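Local coordinates for cell wall surface anchor family protein (Streptococcus agalactiae serogroup V, PDB 3TW0), which probably mediates adhesion to host cells as the tip pilin of the group B streptococcal pilus, through a von Willebrand factor A domain carrying a magnesium-binding site, at residues D173-M178 / L336-F341; S179-F184 / I223-G228; E229-F234 / I298-E303; F321-G326 / C353-T358. The protein carries 2 engineered substitutions. All blocks are in the same frame, centred on the assembly; numbering follows the deposited sequence.

In the fold
Interactions 1, 2 and 3 are clustered, with centres about 10 Å apart for 1 and 3 and for 2 and 3, and about 16 Å for 1 and 2. They follow the polypeptide leaving strand 165-172 as it runs past the metal site and then meets residues 223-234 and the start of helix 302-312. Along the chain, interaction 2 closes before interaction 3 opens, and both fall within the span of interaction 1. Interaction 4 lies about 13 Å from interaction 1, centre to centre, at the edge of the parallel sheet. Helix 335-344, which takes part in interaction 1, connects the two strands of interaction 4, so the metal-site loop and the sheet edge share one helix.

Interaction 1. Residues D173-M178 / L336-F341; sequences DGVPTM and LEAEKF. With ACT (acetate ion), chain F.
Phe341 and Pro176 meet as ring against ring where helix 335-344 lies against the loop that follows strand 165-172. Setting out from CB, the phenylalanine has CG anti to the backbone N (chi1 171°), a setting that carries the ring off the helix toward the loop. CG itself is only grazed by Pro176 CD. On one flank, CD2 lies 3.5 Å from Gly174 O, an approach that is oblique to the ring. Next out, CE2 packs 3.5 Å from Pro176 CD, and at the tip CZ reaches Pro176 CG at 3.6 Å. The proline therefore covers one face of the phenyl ring in a CH-pi contact, with Pro176 CG 3.8 Å from the Phe341 ring centroid and displaced toward the rim. One turn earlier, Ala338 CA sits 3.5 Å from Gly174 O in a CA-H...O contact, while Ala338 CB touches Val175 CG2. Gly174 O is buried here without a conventional hydrogen-bond partner; from the helix it meets carbon atoms alone, among them Ala338 CA and Phe341 CD2. Just before it, Asp173, a magnesium ligand in another structure of this protein, bonds to Ser22. Farther on, Thr177 OG1 donates to the acetate, which Thr143 OG1 and Ser22 N also hold beside the metal site. Helix 335-344 thus backs the metal-site loop beyond strand 165-172, and Thr305 and Thr306 of helix 302-312 pack against Phe341 as well.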
loop_
_atom_site.group_PDB
_atom_site.type_symbol
_atom_site.label_atom_id
_atom_site.label_comp_id
_atom_site.label_asym_id
_atom_site.label_seq_id
_atom_site.Cartn_x
_atom_site.Cartn_y
_atom_site.Cartn_z
ATOM N N ASP A 173 3.896 -9.320 3.473
ATOM C CA ASP A 173 3.950 -9.473 4.929
ATOM C C ASP A 173 2.669 -8.950 5.613
ATOM O O ASP A 173 2.534 -8.999 6.835
ATOM C CB ASP A 173 5.235 -8.843 5.517
ATOM C CG ASP A 173 5.293 -7.335 5.312
ATOM O OD1 ASP A 173 4.230 -6.721 5.114
ATOM O OD2 ASP A 173 6.387 -6.759 5.379
ATOM N N GLY A 174 1.722 -8.476 4.797
ATOM C CA GLY A 174 0.377 -8.142 5.272
ATOM C C GLY A 174 0.164 -6.814 5.971
ATOM O O GLY A 174 -0.816 -6.656 6.719
ATOM N N VAL A 175 1.049 -5.839 5.747
ATOM C CA VAL A 175 0.886 -4.548 6.446
ATOM C C VAL A 175 0.833 -3.374 5.489
ATOM O O VAL A 175 1.887 -2.800 5.148
ATOM C CB VAL A 175 1.978 -4.308 7.531
ATOM C CG1 VAL A 175 1.685 -3.027 8.324
ATOM C CG2 VAL A 175 2.108 -5.529 8.478
ATOM N N PRO A 176 -0.375 -3.020 5.020
ATOM C CA PRO A 176 -0.465 -1.888 4.103
ATOM C C PRO A 176 -0.302 -0.587 4.848
ATOM O O PRO A 176 -0.784 -0.447 5.984
ATOM C CB PRO A 176 -1.867 -2.019 3.514
ATOM C CG PRO A 176 -2.679 -2.616 4.665
ATOM C CD PRO A 176 -1.720 -3.592 5.314
ATOM N N THR A 177 0.357 0.373 4.210
ATOM C CA THR A 177 0.741 1.616 4.869
ATOM C C THR A 177 0.459 2.809 3.958
ATOM O O THR A 177 0.962 3.906 4.176
ATOM C CB THR A 177 2.249 1.619 5.186
ATOM O OG1 THR A 177 2.970 1.430 3.965
ATOM C CG2 THR A 177 2.633 0.504 6.150
ATOM N N MET A 178 -0.337 2.575 2.920
ATOM C CA MET A 178 -0.765 3.620 1.998
ATOM C C MET A 178 -2.108 3.152 1.510
ATOM O O MET A 178 -2.302 1.938 1.451
ATOM C CB MET A 178 0.197 3.688 0.817
ATOM C CG MET A 178 0.026 4.921 -0.029
ATOM S SD MET A 178 1.444 5.128 -1.187
ATOM C CE MET A 178 2.642 5.977 -0.118
ATOM N N LEU A 336 -1.520 -10.046 14.669
ATOM C CA LEU A 336 -2.919 -10.437 14.427
ATOM C C LEU A 336 -3.636 -9.524 13.424
ATOM O O LEU A 336 -4.331 -9.989 12.516
ATOM C CB LEU A 336 -3.702 -10.411 15.742
ATOM C CG LEU A 336 -4.966 -11.271 15.795
ATOM C CD1 LEU A 336 -4.619 -12.712 15.527
ATOM C CD2 LEU A 336 -5.637 -11.118 17.157
ATOM N N GLU A 337 -3.473 -8.222 13.603
ATOM C CA GLU A 337 -4.003 -7.257 12.644
ATOM C C GLU A 337 -3.566 -7.574 11.221
ATOM O O GLU A 337 -4.386 -7.549 10.315
ATOM C CB GLU A 337 -3.615 -5.823 13.035
ATOM C CG GLU A 337 -4.676 -5.201 13.965
ATOM C CD GLU A 337 -4.175 -4.008 14.775
ATOM O OE1 GLU A 337 -2.969 -3.649 14.708
ATOM O OE2 GLU A 337 -5.016 -3.438 15.488
ATOM N N ALA A 338 -2.286 -7.904 11.046
ATOM C CA ALA A 338 -1.750 -8.263 9.728
ATOM C C ALA A 338 -2.428 -9.516 9.165
ATOM O O ALA A 338 -2.864 -9.491 8.033
ATOM C CB ALA A 338 -0.240 -8.439 9.787
ATOM N N GLU A 339 -2.554 -10.585 9.969
ATOM C CA GLU A 339 -3.247 -11.828 9.547
ATOM C C GLU A 339 -4.702 -11.592 9.167
ATOM O O GLU A 339 -5.170 -12.041 8.104
ATOM C CB GLU A 339 -3.221 -12.909 10.646
ATOM C CG GLU A 339 -1.877 -13.122 11.298
ATOM C CD GLU A 339 -1.775 -14.465 12.010
ATOM O OE1 GLU A 339 -2.821 -15.038 12.402
ATOM O OE2 GLU A 339 -0.638 -14.949 12.162
ATOM N N LYS A 340 -5.427 -10.936 10.073
ATOM C CA LYS A 340 -6.803 -10.594 9.854
ATOM C C LYS A 340 -6.907 -9.799 8.557
ATOM O O LYS A 340 -7.738 -10.085 7.724
ATOM C CB LYS A 340 -7.351 -9.789 11.048
ATOM C CG LYS A 340 -7.709 -10.652 12.279
ATOM C CD LYS A 340 -8.215 -9.751 13.410
ATOM C CE LYS A 340 -8.693 -10.568 14.619
ATOM N NZ LYS A 340 -9.208 -9.651 15.697
ATOM N N PHE A 341 -6.029 -8.807 8.379
ATOM C CA PHE A 341 -6.038 -8.047 7.128
ATOM C C PHE A 341 -5.846 -8.938 5.901
ATOM O O PHE A 341 -6.620 -8.850 4.929
ATOM C CB PHE A 341 -5.018 -6.903 7.108
ATOM C CG PHE A 341 -4.900 -6.283 5.744
ATOM C CD1 PHE A 341 -5.952 -5.540 5.217
ATOM C CD2 PHE A 341 -3.790 -6.545 4.952
ATOM C CE1 PHE A 341 -5.856 -5.002 3.914
ATOM C CE2 PHE A 341 -3.683 -6.019 3.673
ATOM C CZ PHE A 341 -4.700 -5.252 3.152
HETATM C C ACT F . 6.602 -0.253 4.137
HETATM O O ACT F . 6.835 -1.460 3.951
HETATM O OXT ACT F . 5.400 0.067 4.000
HETATM C CH3 ACT F . 7.686 0.757 4.485
#

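Interaction 2. Residues S179-F184 / I223-G228; sequences SYAINF and IVKGDG
Ala181 and Ile223 are joined through a single water, which accepts from Ala181 N at 2.8 Å and donates to Ile223 O at 2.8 Å. The same water lies in the plane of the Tyr180 ring, at its edge. Direct backbone pairing takes over beside it: Lys225 N donates to Ser179 O over 2.9 Å, and Ser179 N returns a bond to Lys225 O at 3.1 Å. Together they make a single antiparallel bridge, the hydrogen-bonded pair Ser179-Lys225, which clips two irregular loops together without building a sheet. The side chains fill in around this clip. Tyr180 crosses Val224 obliquely, and its CE1 lies 3.7 Å from Val224 CG2, with Ile223 CD1 a little farther along at 4.1 Å from the same Tyr180 CE1. Lys225 bends at its second torsion (chi2 -59°), which lays the aliphatic chain past Ala181, so that Lys225 CE rests 3.7 Å from Ala181 CB. The ammonium end of this lysine continues to a cation-pi contact with Tyr283, whereas the Tyr180 hydroxyl bonds to Asp220. Lys147 and Met150 of helix 145-159 pack on Tyr180, and Pro304 of helix 302-312 touches Ser179; the bridge thus ties the loop after strand 165-172, on which these two helices pack, to the loop after helix 220-223.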
loop_
_atom_site.group_PDB
_atom_site.type_symbol
_atom_site.label_atom_id
_atom_site.label_comp_id
_atom_site.label_asym_id
_atom_site.label_seq_id
_atom_site.Cartn_x
_atom_site.Cartn_y
_atom_site.Cartn_z
ATOM N N SER A 179 -2.987 4.084 1.125
ATOM C CA SER A 179 -4.320 3.727 0.646
ATOM C C SER A 179 -4.950 4.875 -0.092
ATOM O O SER A 179 -4.574 6.038 0.121
ATOM C CB SER A 179 -5.225 3.315 1.834
ATOM O OG SER A 179 -5.478 4.449 2.649
ATOM N N TYR A 180 -5.903 4.578 -0.973
ATOM C CA TYR A 180 -6.733 5.678 -1.499
ATOM C C TYR A 180 -7.758 6.218 -0.484
ATOM O O TYR A 180 -8.298 5.452 0.322
ATOM C CB TYR A 180 -7.374 5.299 -2.851
ATOM C CG TYR A 180 -6.383 5.234 -3.999
ATOM C CD1 TYR A 180 -5.714 6.387 -4.424
ATOM C CD2 TYR A 180 -6.119 4.039 -4.665
ATOM C CE1 TYR A 180 -4.775 6.353 -5.473
ATOM C CE2 TYR A 180 -5.190 3.991 -5.729
ATOM C CZ TYR A 180 -4.530 5.163 -6.125
ATOM O OH TYR A 180 -3.615 5.142 -7.167
ATOM N N ALA A 181 -8.015 7.539 -0.519
ATOM C CA ALA A 181 -9.016 8.182 0.321
ATOM C C ALA A 181 -10.458 7.816 -0.034
ATOM O O ALA A 181 -10.839 7.846 -1.218
ATOM C CB ALA A 181 -8.894 9.704 0.240
ATOM N N ILE A 182 -11.275 7.600 1.013
ATOM C CA ILE A 182 -12.729 7.486 0.887
ATOM C C ILE A 182 -13.294 8.899 0.695
ATOM O O ILE A 182 -12.933 9.827 1.433
ATOM C CB ILE A 182 -13.331 6.797 2.117
ATOM C CG1 ILE A 182 -12.859 5.343 2.177
ATOM C CG2 ILE A 182 -14.876 6.868 2.084
ATOM C CD1 ILE A 182 -13.090 4.608 3.544
ATOM N N ASN A 183 -14.130 9.086 -0.327
ATOM C CA ASN A 183 -14.596 10.444 -0.676
ATOM C C ASN A 183 -15.725 10.991 0.184
ATOM O O ASN A 183 -16.807 11.268 -0.321
ATOM C CB ASN A 183 -14.980 10.534 -2.171
ATOM C CG ASN A 183 -14.982 11.972 -2.708
ATOM O OD1 ASN A 183 -14.492 12.914 -2.062
ATOM N ND2 ASN A 183 -15.521 12.138 -3.905
ATOM N N PHE A 184 -15.461 11.187 1.467
ATOM C CA PHE A 184 -16.383 11.889 2.342
ATOM C C PHE A 184 -16.657 13.346 1.899
ATOM O O PHE A 184 -15.785 14.038 1.303
ATOM C CB PHE A 184 -15.862 11.896 3.778
ATOM C CG PHE A 184 -15.819 10.541 4.427
ATOM C CD1 PHE A 184 -16.979 9.949 4.927
ATOM C CD2 PHE A 184 -14.607 9.857 4.551
ATOM C CE1 PHE A 184 -16.946 8.678 5.547
ATOM C CE2 PHE A 184 -14.559 8.612 5.175
ATOM C CZ PHE A 184 -15.751 8.013 5.669
ATOM N N ILE A 223 -3.015 12.926 -3.660
ATOM C CA ILE A 223 -4.348 12.481 -3.170
ATOM C C ILE A 223 -4.332 11.282 -2.183
ATOM O O ILE A 223 -5.327 10.972 -1.541
ATOM C CB ILE A 223 -5.330 12.115 -4.360
ATOM C CG1 ILE A 223 -4.802 10.926 -5.170
ATOM C CG2 ILE A 223 -5.628 13.334 -5.250
ATOM C CD1 ILE A 223 -5.899 10.254 -6.081
ATOM N N VAL A 224 -3.223 10.580 -2.116
ATOM C CA VAL A 224 -3.149 9.342 -1.368
ATOM C C VAL A 224 -3.061 9.553 0.143
ATOM O O VAL A 224 -2.602 10.606 0.611
ATOM C CB VAL A 224 -1.918 8.606 -1.866
ATOM C CG1 VAL A 224 -1.210 7.916 -0.759
ATOM C CG2 VAL A 224 -2.258 7.697 -3.049
ATOM N N LYS A 225 -3.490 8.554 0.921
ATOM C CA LYS A 225 -3.305 8.595 2.392
ATOM C C LYS A 225 -2.101 7.761 2.773
ATOM O O LYS A 225 -1.834 6.712 2.160
ATOM C CB LYS A 225 -4.548 8.061 3.151
ATOM C CG LYS A 225 -5.839 8.874 2.943
ATOM C CD LYS A 225 -5.710 10.317 3.370
ATOM C CE LYS A 225 -6.983 11.108 3.096
ATOM N NZ LYS A 225 -7.174 12.314 4.028
ATOM N N GLY A 226 -1.381 8.195 3.799
ATOM C CA GLY A 226 -0.181 7.464 4.215
ATOM C C GLY A 226 1.016 7.720 3.314
ATOM O O GLY A 226 0.866 8.174 2.183
ATOM N N ASP A 227 2.203 7.463 3.858
ATOM C CA ASP A 227 3.473 7.582 3.143
ATOM C C ASP A 227 4.419 6.419 3.447
ATOM O O ASP A 227 5.629 6.561 3.268
ATOM C CB ASP A 227 4.173 8.911 3.495
ATOM C CG ASP A 227 4.504 9.042 4.991
ATOM O OD1 ASP A 227 4.233 8.121 5.787
ATOM O OD2 ASP A 227 5.045 10.096 5.367
ATOM N N GLY A 228 3.886 5.281 3.901
ATOM C CA GLY A 228 4.726 4.186 4.386
ATOM C C GLY A 228 5.160 4.222 5.860
ATOM O O GLY A 228 5.824 3.326 6.332
HETATM O O HOH W 1 -6.956 8.944 -2.657
#

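Interaction 3. Residues E229-F234 / I298-E303; sequences ESFKLF and IKTHGE
The capped start of helix 302-312 forms one side of this contact: Thr300 turns OG1 to accept from Glu303 N (3.2 Å), and its CB presses over one face of the Phe231 ring. That carbon stands 4.0 Å from the Phe231 ring centroid, displaced toward the rim, while Thr300 CG2 comes to 3.4 Å from Phe231 CE2. The hydroxyl occupies the place between backbone N and carbonyl carbon (chi1 68°), so one side chain can cap the helix and carry its methyl alongside the phenylalanine, both side chains pointing the same way. Gly302, near the start of the helix, packs its backbone against Phe231 CE1. Two backbone bonds fix the loops beside each other. His301 N donates to Phe231 O at 2.9 Å, whereas Leu233 N reaches Lys299 O at 2.7 Å from well above the carbonyl plane, 54° out of it. Within this von Willebrand factor A domain, the bonds tie the stretch following residues 223-228 to the approach into helix 302-312; an ST turn, Lys232 N to Ser230 OG, shapes the former. Leu233 sits with CD1 against Ile298 CG2, and the Leu233 and His301 side chains cross at about a right angle, Leu233 CD2 lying 3.7 Å from His301 NE2. The imidazole is held at its other nitrogen, ND1, by Ser179 OG, and a water in the ring plane meets NE2 at the edge.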
loop_
_atom_site.group_PDB
_atom_site.type_symbol
_atom_site.label_atom_id
_atom_site.label_comp_id
_atom_site.label_asym_id
_atom_site.label_seq_id
_atom_site.Cartn_x
_atom_site.Cartn_y
_atom_site.Cartn_z
ATOM N N GLU A 229 4.778 5.253 6.593
ATOM C CA GLU A 229 5.220 5.438 7.971
ATOM C C GLU A 229 4.566 4.358 8.867
ATOM O O GLU A 229 5.220 3.779 9.732
ATOM C CB GLU A 229 4.829 6.876 8.388
ATOM C CG GLU A 229 5.084 7.309 9.841
ATOM C CD GLU A 229 6.532 7.704 10.109
ATOM O OE1 GLU A 229 7.044 8.612 9.399
ATOM O OE2 GLU A 229 7.150 7.108 11.026
ATOM N N SER A 230 3.291 4.037 8.601
ATOM C CA SER A 230 2.522 3.194 9.525
ATOM C C SER A 230 1.240 2.589 8.928
ATOM O O SER A 230 0.621 3.147 8.053
ATOM C CB SER A 230 2.188 3.977 10.824
ATOM O OG SER A 230 1.445 3.172 11.742
ATOM N N PHE A 231 0.886 1.411 9.424
ATOM C CA PHE A 231 -0.419 0.827 9.203
ATOM C C PHE A 231 -1.509 1.782 9.724
ATOM O O PHE A 231 -2.601 1.845 9.165
ATOM C CB PHE A 231 -0.463 -0.499 9.962
ATOM C CG PHE A 231 -1.779 -1.202 9.886
ATOM C CD1 PHE A 231 -2.151 -1.884 8.731
ATOM C CD2 PHE A 231 -2.628 -1.235 10.996
ATOM C CE1 PHE A 231 -3.375 -2.577 8.682
ATOM C CE2 PHE A 231 -3.840 -1.923 10.950
ATOM C CZ PHE A 231 -4.218 -2.580 9.784
ATOM N N LYS A 232 -1.202 2.531 10.783
ATOM C CA LYS A 232 -2.185 3.413 11.409
ATOM C C LYS A 232 -2.195 4.811 10.821
ATOM O O LYS A 232 -1.174 5.292 10.363
ATOM C CB LYS A 232 -1.934 3.514 12.928
ATOM C CG LYS A 232 -2.343 2.252 13.721
ATOM C CD LYS A 232 -2.182 2.448 15.254
ATOM C CE LYS A 232 -0.790 2.038 15.786
ATOM N NZ LYS A 232 0.348 2.929 15.313
ATOM N N LEU A 233 -3.360 5.453 10.828
ATOM C CA LEU A 233 -3.435 6.889 10.643
ATOM C C LEU A 233 -3.435 7.496 12.036
ATOM O O LEU A 233 -3.924 6.856 12.987
ATOM C CB LEU A 233 -4.708 7.255 9.887
ATOM C CG LEU A 233 -4.685 6.864 8.402
ATOM C CD1 LEU A 233 -6.087 6.727 7.834
ATOM C CD2 LEU A 233 -3.817 7.849 7.545
ATOM N N PHE A 234 -2.933 8.719 12.167
ATOM C CA PHE A 234 -2.627 9.262 13.508
ATOM C C PHE A 234 -3.730 10.157 14.036
ATOM O O PHE A 234 -4.185 11.061 13.348
ATOM C CB PHE A 234 -1.255 9.978 13.524
ATOM C CG PHE A 234 -0.118 9.096 13.086
ATOM C CD1 PHE A 234 0.213 7.957 13.808
ATOM C CD2 PHE A 234 0.601 9.375 11.935
ATOM C CE1 PHE A 234 1.276 7.117 13.393
ATOM C CE2 PHE A 234 1.670 8.553 11.514
ATOM C CZ PHE A 234 1.997 7.432 12.241
ATOM N N ILE A 298 -11.729 6.765 9.871
ATOM C CA ILE A 298 -10.808 5.794 9.260
ATOM C C ILE A 298 -9.496 5.921 10.036
ATOM O O ILE A 298 -8.977 7.020 10.164
ATOM C CB ILE A 298 -10.626 6.075 7.749
ATOM C CG1 ILE A 298 -11.988 6.086 7.022
ATOM C CG2 ILE A 298 -9.611 5.138 7.094
ATOM C CD1 ILE A 298 -12.738 4.751 7.018
ATOM N N LYS A 299 -8.983 4.817 10.585
ATOM C CA LYS A 299 -7.807 4.873 11.478
ATOM C C LYS A 299 -6.651 3.980 11.045
ATOM O O LYS A 299 -5.561 4.032 11.639
ATOM C CB LYS A 299 -8.222 4.520 12.912
ATOM C CG LYS A 299 -9.313 5.430 13.503
ATOM C CD LYS A 299 -9.993 4.792 14.725
ATOM C CE LYS A 299 -10.458 5.862 15.681
ATOM N NZ LYS A 299 -11.856 5.627 16.219
ATOM N N THR A 300 -6.877 3.152 10.024
ATOM C CA THR A 300 -5.798 2.358 9.412
ATOM C C THR A 300 -5.824 2.350 7.870
ATOM O O THR A 300 -6.786 2.790 7.252
ATOM C CB THR A 300 -5.874 0.899 9.853
ATOM O OG1 THR A 300 -7.058 0.312 9.292
ATOM C CG2 THR A 300 -5.894 0.792 11.387
ATOM N N HIS A 301 -4.792 1.801 7.248
ATOM C CA HIS A 301 -4.824 1.594 5.804
ATOM C C HIS A 301 -5.497 0.288 5.440
ATOM O O HIS A 301 -5.925 0.111 4.309
ATOM C CB HIS A 301 -3.404 1.738 5.195
ATOM C CG HIS A 301 -2.849 3.105 5.412
ATOM N ND1 HIS A 301 -3.232 4.186 4.646
ATOM C CD2 HIS A 301 -2.080 3.601 6.407
ATOM C CE1 HIS A 301 -2.663 5.283 5.116
ATOM N NE2 HIS A 301 -1.964 4.955 6.191
ATOM N N GLY A 302 -5.603 -0.609 6.415
ATOM C CA GLY A 302 -6.209 -1.926 6.202
ATOM C C GLY A 302 -7.671 -1.764 5.856
ATOM O O GLY A 302 -8.153 -2.331 4.886
ATOM N N GLU A 303 -8.378 -0.949 6.632
ATOM C CA GLU A 303 -9.788 -0.798 6.412
ATOM C C GLU A 303 -10.160 -0.263 5.013
ATOM O O GLU A 303 -10.969 -0.878 4.311
ATOM C CB GLU A 303 -10.491 -0.034 7.555
ATOM C CG GLU A 303 -12.007 0.026 7.325
ATOM C CD GLU A 303 -12.767 0.935 8.285
ATOM O OE1 GLU A 303 -12.132 1.683 9.054
ATOM O OE2 GLU A 303 -14.025 0.893 8.270
HETATM O O HOH W 2 -0.319 6.472 7.939
#

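Interaction 4. Residues F321-G326 / C353-T358; sequences FTVGIG and CNVDDT. Engineered in segment 353-358: Cys353 (natural residue Thr).
Val323 and Cys353 pair across the last two strands of the parallel sheet, the ends of the beta-alpha-beta unit made by strand 319-324, helix 335-344 and strand 352-354. Three backbone bonds set the pairing: Cys353 N to Thr322 O, Gly324 N to Cys353 O and, at 3.0 Å, Val355 N to Gly324 O, the last formed where the strands give way to loop. Val355 carries the side-chain packing. Its CG1 stands between the backbone N and the carbonyl carbon (chi1 69°), which places that methyl 3.5 Å from Gly324 O. Val355 CB is where the neighbouring valine packs: the two side chains cross at about a right angle, Val323 CG1 resting 3.7 Å from Val355 CB, while Ile325 CG1 touches the same CB more loosely. Cys353, an engineered residue, projects on the same face of the sheet as Val323; its SG forms a disulfide with Cys360 of helix 358-366, and Ile361 of that helix packs on both residues. Strand 165-172 flanks strand 319-324 on its other edge, so Val323 lies in the sheet interior, against Phe169 as well. Asn354 projects from the opposite face, its CG trans to the backbone N (chi1 -160°), with the carboxamide drawn back toward its own chain. The result is an Asx turn at the start of the type I turn Asn354-Asp357: Asp356 N donates to Asn354 OD1 over 2.9 Å, in the carbonyl plane and on a lone pair.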
loop_
_atom_site.group_PDB
_atom_site.type_symbol
_atom_site.label_atom_id
_atom_site.label_comp_id
_atom_site.label_asym_id
_atom_site.label_seq_id
_atom_site.Cartn_x
_atom_site.Cartn_y
_atom_site.Cartn_z
ATOM N N PHE A 321 -5.834 -15.768 -3.309
ATOM C CA PHE A 321 -5.047 -16.444 -2.296
ATOM C C PHE A 321 -3.951 -15.510 -1.796
ATOM O O PHE A 321 -3.243 -14.903 -2.607
ATOM C CB PHE A 321 -4.397 -17.730 -2.848
ATOM C CG PHE A 321 -5.371 -18.747 -3.388
ATOM C CD1 PHE A 321 -6.745 -18.594 -3.245
ATOM C CD2 PHE A 321 -4.901 -19.883 -4.039
ATOM C CE1 PHE A 321 -7.648 -19.559 -3.748
ATOM C CE2 PHE A 321 -5.791 -20.847 -4.536
ATOM C CZ PHE A 321 -7.172 -20.682 -4.382
ATOM N N THR A 322 -3.801 -15.421 -0.472
ATOM C CA THR A 322 -2.778 -14.591 0.130
ATOM C C THR A 322 -1.746 -15.428 0.919
ATOM O O THR A 322 -2.109 -16.250 1.777
ATOM C CB THR A 322 -3.393 -13.511 1.032
ATOM O OG1 THR A 322 -4.491 -12.914 0.363
ATOM C CG2 THR A 322 -2.396 -12.393 1.328
ATOM N N VAL A 323 -0.474 -15.194 0.645
ATOM C CA VAL A 323 0.614 -15.903 1.315
ATOM C C VAL A 323 1.429 -14.952 2.177
ATOM O O VAL A 323 2.044 -14.007 1.673
ATOM C CB VAL A 323 1.473 -16.700 0.321
ATOM C CG1 VAL A 323 2.834 -17.108 0.926
ATOM C CG2 VAL A 323 0.699 -17.932 -0.099
ATOM N N GLY A 324 1.395 -15.206 3.481
ATOM C CA GLY A 324 2.070 -14.375 4.471
ATOM C C GLY A 324 3.530 -14.700 4.687
ATOM O O GLY A 324 3.910 -15.840 4.926
ATOM N N ILE A 325 4.373 -13.696 4.619
ATOM C CA ILE A 325 5.794 -13.954 4.798
ATOM C C ILE A 325 6.363 -13.224 6.006
ATOM O O ILE A 325 6.307 -12.000 6.074
ATOM C CB ILE A 325 6.592 -13.601 3.523
ATOM C CG1 ILE A 325 6.078 -14.438 2.341
ATOM C CG2 ILE A 325 8.112 -13.789 3.763
ATOM C CD1 ILE A 325 7.139 -15.018 1.515
ATOM N N GLY A 326 6.927 -13.986 6.938
ATOM C CA GLY A 326 7.527 -13.451 8.167
ATOM C C GLY A 326 6.664 -12.392 8.838
ATOM O O GLY A 326 7.086 -11.242 8.966
ATOM N N CYS A 353 -2.663 -18.288 3.804
ATOM C CA CYS A 353 -1.750 -19.292 4.344
ATOM C C CYS A 353 -0.449 -18.594 4.696
ATOM O O CYS A 353 0.027 -17.743 3.927
ATOM C CB CYS A 353 -1.463 -20.397 3.306
ATOM S SG CYS A 353 -2.911 -21.213 2.571
ATOM N N ASN A 354 0.135 -18.940 5.846
ATOM C CA ASN A 354 1.538 -18.618 6.051
ATOM C C ASN A 354 2.314 -19.401 5.014
ATOM O O ASN A 354 1.892 -20.497 4.600
ATOM C CB ASN A 354 2.039 -18.966 7.453
ATOM C CG ASN A 354 3.320 -18.213 7.813
ATOM O OD1 ASN A 354 4.441 -18.530 7.322
ATOM N ND2 ASN A 354 3.160 -17.177 8.647
ATOM N N VAL A 355 3.406 -18.816 4.548
ATOM C CA VAL A 355 4.277 -19.481 3.595
ATOM C C VAL A 355 4.826 -20.781 4.202
ATOM O O VAL A 355 5.000 -21.785 3.496
ATOM C CB VAL A 355 5.408 -18.534 3.103
ATOM C CG1 VAL A 355 6.416 -18.244 4.231
ATOM C CG2 VAL A 355 6.102 -19.123 1.847
ATOM N N ASP A 356 5.036 -20.782 5.520
ATOM C CA ASP A 356 5.505 -21.982 6.216
ATOM C C ASP A 356 4.440 -23.068 6.249
ATOM O O ASP A 356 4.745 -24.261 6.440
ATOM C CB ASP A 356 5.985 -21.667 7.638
ATOM C CG ASP A 356 7.321 -20.911 7.655
ATOM O OD1 ASP A 356 7.612 -20.288 8.709
ATOM O OD2 ASP A 356 8.054 -20.921 6.632
ATOM N N ASP A 357 3.194 -22.660 6.043
ATOM C CA ASP A 357 2.096 -23.595 6.109
ATOM C C ASP A 357 1.903 -24.212 4.720
ATOM O O ASP A 357 1.002 -23.848 3.985
ATOM C CB ASP A 357 0.864 -22.877 6.622
ATOM C CG ASP A 357 -0.265 -23.833 7.031
ATOM O OD1 ASP A 357 -0.181 -25.048 6.805
ATOM O OD2 ASP A 357 -1.259 -23.334 7.552
ATOM N N THR A 358 2.768 -25.161 4.364
ATOM C CA THR A 358 2.751 -25.689 3.000
ATOM C C THR A 358 1.490 -26.505 2.729
ATOM O O THR A 358 1.014 -26.604 1.586
ATOM C CB THR A 358 4.031 -26.523 2.665
ATOM O OG1 THR A 358 4.149 -27.618 3.585
ATOM C CG2 THR A 358 5.297 -25.637 2.735
HETATM O O HOH W 3 6.491 -17.038 7.340
#